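Local coordinates for lipase-esterase related protein (Clostridium acetobutylicum, PDB 3E0X) that is of unproven function but has an alpha/beta hydrolase fold and is probably a hydrolase of the lipase-esterase type, at residues I31-L39 / L230-I241. Residues are numbered along the deposited sequence; the frame is centred on the assembly and turned at random.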
loop_
_atom_site.group_PDB
_atom_site.type_symbol
_atom_site.label_atom_id
_atom_site.label_comp_id
_atom_site.label_asym_id
_atom_site.label_seq_id
_atom_site.Cartn_x
_atom_site.Cartn_y
_atom_site.Cartn_z
ATOM N N ILE A 31 0.517 9.547 3.693
ATOM C CA ILE A 31 1.256 9.394 2.447
ATOM C C ILE A 31 0.342 9.514 1.227
ATOM O O ILE A 31 0.815 9.777 0.111
ATOM C CB ILE A 31 2.046 8.042 2.422
ATOM C CG1 ILE A 31 3.209 8.100 1.405
ATOM C CG2 ILE A 31 1.099 6.822 2.159
ATOM C CD1 ILE A 31 4.301 9.102 1.740
ATOM N N PHE A 32 -0.967 9.315 1.454
ATOM C CA PHE A 32 -1.977 9.410 0.385
ATOM C C PHE A 32 -2.529 10.821 0.174
ATOM O O PHE A 32 -3.483 10.995 -0.561
ATOM C CB PHE A 32 -3.113 8.426 0.691
ATOM C CG PHE A 32 -2.733 6.975 0.525
ATOM C CD1 PHE A 32 -2.443 6.471 -0.738
ATOM C CD2 PHE A 32 -2.688 6.123 1.626
ATOM C CE1 PHE A 32 -2.122 5.110 -0.908
ATOM C CE2 PHE A 32 -2.392 4.772 1.463
ATOM C CZ PHE A 32 -2.083 4.273 0.186
ATOM N N GLY A 33 -1.901 11.824 0.793
ATOM C CA GLY A 33 -2.434 13.174 0.799
ATOM C C GLY A 33 -2.628 13.793 -0.569
ATOM O O GLY A 33 -3.541 14.595 -0.768
ATOM N N GLU A 34 -1.744 13.474 -1.510
ATOM C CA GLU A 34 -1.943 13.971 -2.872
ATOM C C GLU A 34 -2.932 13.133 -3.645
ATOM O O GLU A 34 -3.778 13.663 -4.335
ATOM C CB GLU A 34 -0.626 14.050 -3.637
ATOM C CG GLU A 34 0.304 15.111 -3.135
ATOM C CD GLU A 34 -0.336 16.515 -3.056
ATOM O OE1 GLU A 34 -0.732 17.052 -4.102
ATOM O OE2 GLU A 34 -0.406 17.067 -1.937
ATOM N N LEU A 35 -2.845 11.805 -3.503
ATOM C CA LEU A 35 -3.670 10.910 -4.289
ATOM C C LEU A 35 -5.139 11.124 -3.960
ATOM O O LEU A 35 -5.998 11.117 -4.847
ATOM C CB LEU A 35 -3.251 9.467 -4.030
ATOM C CG LEU A 35 -3.935 8.420 -4.896
ATOM C CD1 LEU A 35 -3.603 8.656 -6.353
ATOM C CD2 LEU A 35 -3.565 7.021 -4.475
ATOM N N GLU A 36 -5.430 11.357 -2.681
ATOM C CA GLU A 36 -6.822 11.556 -2.289
ATOM C C GLU A 36 -7.445 12.802 -2.953
ATOM O O GLU A 36 -8.660 12.870 -3.148
ATOM C CB GLU A 36 -6.978 11.577 -0.762
ATOM C CG GLU A 36 -6.437 12.806 -0.090
ATOM C CD GLU A 36 -6.522 12.701 1.407
ATOM O OE1 GLU A 36 -5.855 11.817 1.982
ATOM O OE2 GLU A 36 -7.267 13.485 2.011
ATOM N N LYS A 37 -6.623 13.768 -3.361
ATOM C CA LYS A 37 -7.166 14.970 -4.008
ATOM C C LYS A 37 -7.865 14.703 -5.355
ATOM O O LYS A 37 -8.682 15.523 -5.811
ATOM C CB LYS A 37 -6.069 16.036 -4.186
ATOM C CG LYS A 37 -5.437 16.502 -2.892
ATOM C CD LYS A 37 -4.306 17.478 -3.211
ATOM C CE LYS A 37 -3.746 18.105 -1.953
ATOM N NZ LYS A 37 -2.628 19.011 -2.300
ATOM N N TYR A 38 -7.560 13.568 -5.989
ATOM C CA TYR A 38 -8.049 13.257 -7.343
ATOM C C TYR A 38 -9.123 12.169 -7.312
ATOM O O TYR A 38 -9.623 11.737 -8.356
ATOM C CB TYR A 38 -6.867 12.859 -8.265
ATOM C CG TYR A 38 -5.818 13.954 -8.297
ATOM C CD1 TYR A 38 -5.988 15.073 -9.119
ATOM C CD2 TYR A 38 -4.697 13.914 -7.464
ATOM C CE1 TYR A 38 -5.042 16.126 -9.119
ATOM C CE2 TYR A 38 -3.758 14.960 -7.459
ATOM C CZ TYR A 38 -3.945 16.057 -8.293
ATOM O OH TYR A 38 -3.033 17.100 -8.331
ATOM N N LEU A 39 -9.494 11.767 -6.100
ATOM C CA LEU A 39 -10.464 10.676 -5.911
ATOM C C LEU A 39 -11.672 11.112 -5.083
ATOM O O LEU A 39 -12.328 10.293 -4.415
ATOM C CB LEU A 39 -9.757 9.479 -5.281
ATOM C CG LEU A 39 -8.700 8.850 -6.198
ATOM C CD1 LEU A 39 -7.814 7.842 -5.468
ATOM C CD2 LEU A 39 -9.385 8.211 -7.423
ATOM N N LEU A 230 3.176 7.925 -6.282
ATOM C CA LEU A 230 1.841 8.305 -5.748
ATOM C C LEU A 230 1.783 9.745 -5.230
ATOM O O LEU A 230 0.689 10.238 -4.889
ATOM C CB LEU A 230 1.382 7.342 -4.622
ATOM C CG LEU A 230 1.942 7.562 -3.196
ATOM C CD1 LEU A 230 1.207 6.656 -2.210
ATOM C CD2 LEU A 230 3.460 7.404 -3.046
ATOM N N VAL A 231 2.962 10.370 -5.084
ATOM C CA VAL A 231 3.065 11.748 -4.615
ATOM C C VAL A 231 3.343 12.682 -5.793
ATOM O O VAL A 231 2.634 13.683 -5.980
ATOM C CB VAL A 231 4.191 11.884 -3.556
ATOM C CG1 VAL A 231 4.616 13.341 -3.395
ATOM C CG2 VAL A 231 3.725 11.302 -2.252
ATOM N N VAL A 232 4.338 12.347 -6.608
ATOM C CA VAL A 232 4.736 13.244 -7.701
ATOM C C VAL A 232 3.846 13.121 -8.940
ATOM O O VAL A 232 3.804 14.041 -9.773
ATOM C CB VAL A 232 6.222 13.077 -8.098
ATOM C CG1 VAL A 232 7.102 13.324 -6.888
ATOM C CG2 VAL A 232 6.499 11.699 -8.677
ATOM N N ASN A 233 3.160 11.988 -9.074
ATOM C CA ASN A 233 2.198 11.841 -10.172
ATOM C C ASN A 233 0.893 11.288 -9.632
ATOM O O ASN A 233 0.326 10.337 -10.173
ATOM C CB ASN A 233 2.751 10.958 -11.313
ATOM C CG ASN A 233 1.972 11.129 -12.621
ATOM O OD1 ASN A 233 0.977 11.875 -12.675
ATOM N ND2 ASN A 233 2.458 10.487 -13.698
ATOM N N ALA A 234 0.431 11.901 -8.552
ATOM C CA ALA A 234 -0.842 11.494 -7.957
ATOM C C ALA A 234 -1.989 11.583 -8.967
ATOM O O ALA A 234 -2.878 10.726 -8.989
ATOM C CB ALA A 234 -1.148 12.347 -6.750
ATOM N N LYS A 235 -1.983 12.613 -9.803
ATOM C CA LYS A 235 -3.054 12.779 -10.789
ATOM C C LYS A 235 -3.066 11.605 -11.770
ATOM O O LYS A 235 -4.127 11.066 -12.082
ATOM C CB LYS A 235 -2.898 14.109 -11.520
ATOM C CG LYS A 235 -4.026 14.413 -12.499
ATOM C CD LYS A 235 -3.797 15.747 -13.230
ATOM C CE LYS A 235 -5.041 16.094 -14.033
ATOM N NZ LYS A 235 -4.865 17.262 -14.949
ATOM N N GLY A 236 -1.880 11.202 -12.236
ATOM C CA GLY A 236 -1.811 10.113 -13.212
ATOM C C GLY A 236 -2.170 8.785 -12.553
ATOM O O GLY A 236 -2.865 7.945 -13.140
ATOM N N VAL A 237 -1.716 8.593 -11.315
ATOM C CA VAL A 237 -2.074 7.357 -10.600
ATOM C C VAL A 237 -3.604 7.294 -10.397
ATOM O O VAL A 237 -4.236 6.236 -10.624
ATOM C CB VAL A 237 -1.330 7.269 -9.260
ATOM C CG1 VAL A 237 -1.880 6.126 -8.395
ATOM C CG2 VAL A 237 0.158 7.097 -9.509
ATOM N N ALA A 238 -4.206 8.406 -9.996
ATOM C CA ALA A 238 -5.664 8.423 -9.796
ATOM C C ALA A 238 -6.404 8.089 -11.087
ATOM O O ALA A 238 -7.404 7.383 -11.039
ATOM C CB ALA A 238 -6.143 9.736 -9.213
ATOM N N GLU A 239 -5.922 8.570 -12.241
ATOM C CA GLU A 239 -6.565 8.240 -13.516
ATOM C C GLU A 239 -6.532 6.735 -13.746
ATOM O O GLU A 239 -7.522 6.149 -14.252
ATOM C CB GLU A 239 -5.902 9.026 -14.658
ATOM C CG GLU A 239 -6.229 10.526 -14.617
ATOM C CD GLU A 239 -7.748 10.788 -14.590
ATOM O OE1 GLU A 239 -8.464 10.305 -15.510
ATOM O OE2 GLU A 239 -8.209 11.461 -13.641
ATOM N N GLU A 240 -5.428 6.103 -13.337
ATOM C CA GLU A 240 -5.250 4.672 -13.542
ATOM C C GLU A 240 -5.976 3.826 -12.491
ATOM O O GLU A 240 -6.029 2.586 -12.593
ATOM C CB GLU A 240 -3.763 4.337 -13.555
ATOM C CG GLU A 240 -3.074 4.905 -14.775
ATOM C CD GLU A 240 -3.461 4.223 -16.073
ATOM O OE1 GLU A 240 -3.804 3.015 -16.061
ATOM O OE2 GLU A 240 -3.386 4.899 -17.121
ATOM N N ILE A 241 -6.524 4.481 -11.476
ATOM C CA ILE A 241 -7.459 3.851 -10.553
ATOM C C ILE A 241 -8.886 4.003 -11.100
ATOM O O ILE A 241 -9.647 3.023 -11.148
ATOM C CB ILE A 241 -7.310 4.426 -9.130
ATOM C CG1 ILE A 241 -5.961 3.988 -8.570
ATOM C CG2 ILE A 241 -8.420 3.913 -8.224
ATOM C CD1 ILE A 241 -5.538 4.689 -7.296
HETATM O O HOH W 1 -0.273 10.862 -2.242
#
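Y38 lays its ring across the first turn of helix 234-242, where K235 CB stands 3.9 Å from the centroid of the Y38 ring and 14° off the normal, a CH-pi contact over the face. The opposite face carries K37 CB, offset toward the rim, so aliphatic carbons of two lysines lie on the two faces. K235 runs on extended, crossing Y38 at about a right angle. At the root of the tyrosine the packing is tight, Y38 CB lying 3.3 Å from A238 CB. One helical turn back, A234 CB lies 3.6 Å from E34 CB. Two small residues thus let the chains come close. Between them L35 swings CG anti to its own N (chi1 -174°), which sends CD1 to V237 CG1 at 3.7 Å and leaves CD2 tip to tip with I241 CD1. In this alpha/beta hydrolase fold the contact joins the loop after strand 18-22 to the short helix 229-232 and the C-terminal helix 234-242, over the central sheet, with I241 reaching I89 of strand 86-91. No direct hydrogen bond links the segments; a water accepts from L35 N and donates to I31 O and to L230 O, its oxygen 2.9 Å from L230 O, satisfying buried backbone groups. L230 holds CG between N and the carbonyl carbon (chi1 81°) and brings CD1 within 3.9 Å of F32 CE1, close to Y91 of the ortho-xylene pocket. E34 sets its CB against the helix, then its chain bends, and its OE2 takes a hydrogen bond with Y157 OH and a salt bridge from K37 NZ at 3.0 Å.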